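Local coordinates for pilus assembly protein PILC (Thermus thermophilus, PDB 2WHN) that probably serves as an essential inner-membrane component of the type IV pilus machine, controlling pilus assembly and disassembly and contributing to localization and ATPase activity of PilB, at residues 17-22 with 101-106. Residues are numbered along the deposited sequence; the frame is centred on the assembly and turned at random.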
# COMPACT_ATOMS: atom_id res chain seq x y z
N ILE A 17 2.61 4.15 -7.23
CA ILE A 17 1.82 3.29 -8.11
C ILE A 17 0.84 2.43 -7.31
O ILE A 17 -0.37 2.46 -7.56
CB ILE A 17 2.74 2.40 -8.98
CG1 ILE A 17 3.52 3.26 -9.97
CG2 ILE A 17 1.92 1.35 -9.73
CD1 ILE A 17 4.53 2.48 -10.80
N PHE A 18 1.36 1.73 -6.31
CA PHE A 18 0.51 0.96 -5.41
C PHE A 18 -0.67 1.78 -4.88
O PHE A 18 -1.81 1.32 -4.88
CB PHE A 18 1.31 0.42 -4.23
CG PHE A 18 0.45 -0.06 -3.08
CD1 PHE A 18 -0.21 -1.27 -3.16
CD2 PHE A 18 0.29 0.71 -1.95
CE1 PHE A 18 -1.00 -1.71 -2.11
CE2 PHE A 18 -0.49 0.27 -0.90
CZ PHE A 18 -1.15 -0.94 -0.98
N SER A 19 -0.36 2.97 -4.37
CA SER A 19 -1.36 3.82 -3.73
C SER A 19 -2.43 4.28 -4.72
O SER A 19 -3.62 4.31 -4.39
CB SER A 19 -0.70 5.04 -3.07
OG SER A 19 0.22 4.66 -2.06
N ARG A 20 -2.00 4.65 -5.92
CA ARG A 20 -2.93 5.01 -6.99
C ARG A 20 -3.83 3.84 -7.40
O ARG A 20 -5.05 3.99 -7.53
CB ARG A 20 -2.17 5.55 -8.21
CG ARG A 20 -3.07 5.99 -9.35
CD ARG A 20 -4.19 6.89 -8.84
NE ARG A 20 -3.67 8.18 -8.39
CZ ARG A 20 -4.36 9.05 -7.66
NH1 ARG A 20 -5.60 8.78 -7.28
NH2 ARG A 20 -3.79 10.20 -7.30
N GLN A 21 -3.23 2.68 -7.61
CA GLN A 21 -3.98 1.47 -7.97
C GLN A 21 -5.07 1.17 -6.96
O GLN A 21 -6.22 0.91 -7.33
CB GLN A 21 -3.04 0.27 -8.08
CG GLN A 21 -2.11 0.31 -9.29
CD GLN A 21 -1.04 -0.76 -9.22
OE1 GLN A 21 -0.67 -1.21 -8.13
NE2 GLN A 21 -0.56 -1.19 -10.38
N LEU A 22 -4.70 1.17 -5.68
CA LEU A 22 -5.64 0.87 -4.62
C LEU A 22 -6.72 1.95 -4.55
O LEU A 22 -7.91 1.64 -4.50
CB LEU A 22 -4.92 0.73 -3.28
CG LEU A 22 -5.77 0.33 -2.07
CD1 LEU A 22 -6.54 -0.97 -2.35
CD2 LEU A 22 -4.92 0.20 -0.82
N SER A 101 -2.03 11.04 -4.57
CA SER A 101 -1.78 12.32 -5.22
C SER A 101 -0.58 13.02 -4.59
O SER A 101 0.24 13.63 -5.28
CB SER A 101 -3.00 13.23 -5.12
OG SER A 101 -4.11 12.66 -5.80
N PHE A 102 -0.53 13.00 -3.26
CA PHE A 102 0.61 13.50 -2.52
C PHE A 102 1.90 12.84 -3.00
O PHE A 102 2.91 13.52 -3.23
CB PHE A 102 0.42 13.23 -1.03
CG PHE A 102 1.56 13.69 -0.18
CD1 PHE A 102 1.65 15.01 0.23
CD2 PHE A 102 2.57 12.81 0.18
CE1 PHE A 102 2.72 15.44 1.00
CE2 PHE A 102 3.64 13.23 0.95
CZ PHE A 102 3.72 14.55 1.35
N LEU A 103 1.87 11.52 -3.17
CA LEU A 103 3.08 10.77 -3.50
C LEU A 103 3.49 10.99 -4.95
O LEU A 103 4.68 11.16 -5.25
CB LEU A 103 2.86 9.28 -3.23
CG LEU A 103 2.83 8.89 -1.75
CD1 LEU A 103 2.28 7.48 -1.56
CD2 LEU A 103 4.22 9.03 -1.13
N GLU A 104 2.50 11.04 -5.84
CA GLU A 104 2.75 11.32 -7.25
C GLU A 104 3.45 12.66 -7.43
O GLU A 104 4.31 12.80 -8.29
CB GLU A 104 1.44 11.30 -8.04
CG GLU A 104 1.02 9.93 -8.51
CD GLU A 104 -0.47 9.81 -8.68
OE1 GLU A 104 -1.17 10.83 -8.48
OE2 GLU A 104 -0.95 8.71 -9.03
N LYS A 105 3.06 13.64 -6.63
CA LYS A 105 3.65 14.97 -6.74
C LYS A 105 5.03 15.04 -6.11
O LYS A 105 5.94 15.67 -6.64
CB LYS A 105 2.71 16.02 -6.13
CG LYS A 105 1.54 16.39 -7.04
CD LYS A 105 0.64 17.43 -6.39
CE LYS A 105 -0.46 16.78 -5.56
NZ LYS A 105 -1.09 17.75 -4.62
N GLU A 106 5.20 14.36 -4.97
CA GLU A 106 6.52 14.17 -4.39
C GLU A 106 7.45 13.52 -5.41
O GLU A 106 8.58 13.96 -5.61
CB GLU A 106 6.43 13.29 -3.13
CG GLU A 106 7.47 13.61 -2.06
CD GLU A 106 7.78 12.42 -1.16
OE1 GLU A 106 6.83 11.78 -0.66
OE2 GLU A 106 8.98 12.14 -0.94
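Arg20 leaves its helix with CG trans to the backbone N (chi1 -178°) and then bends at both chi2 and chi3, which brings its guanidinium round to meet Glu104, whose chain runs extended beyond CG from the facing helix. The two side chains cross at about a right angle and form a side-on, bidentate salt bridge. Arg20 NE reaches Glu104 OE2 at 2.8 Å in a nearly straight bond, and Arg20 NH2 takes Glu104 OE1 at 2.9 Å. Both oxygens are met on their syn sides, but the guanidinium and carboxylate planes stay 28° apart, so the pair is twisted rather than coplanar. Arg20 NH2 makes a second, more bent bond to Ser101 OG (2.9 Å), again at the guanidinium edge and in its plane; that hydroxyl also bonds Asp97 O. With Arg20 NH1 in a salt bridge to Asp97, one turn before Ser101 on helix 92-109, the cation is gripped by two carboxylates and a hydroxyl, all three nitrogens bonded, which restricts its rotation and would be expected to stabilise its charge. Beside this polar cluster a methyl, Leu103 CD1, packs against the hydroxyl oxygen Ser19 OG at 3.5 Å, while the hydroxyl itself is hydrogen-bonded to Leu15 O and Tyr79 OH. Here, in the N-terminal domain of PilC, a member of the GSP F family, helices 12-28 and 92-109 run roughly antiparallel, their local axes 9.1 Å apart at 147°. Helix 77-89 brings Tyr79 against Phe18 and Leu103, and helix 32-39 packs on Phe18 and Leu22 of helix 12-28.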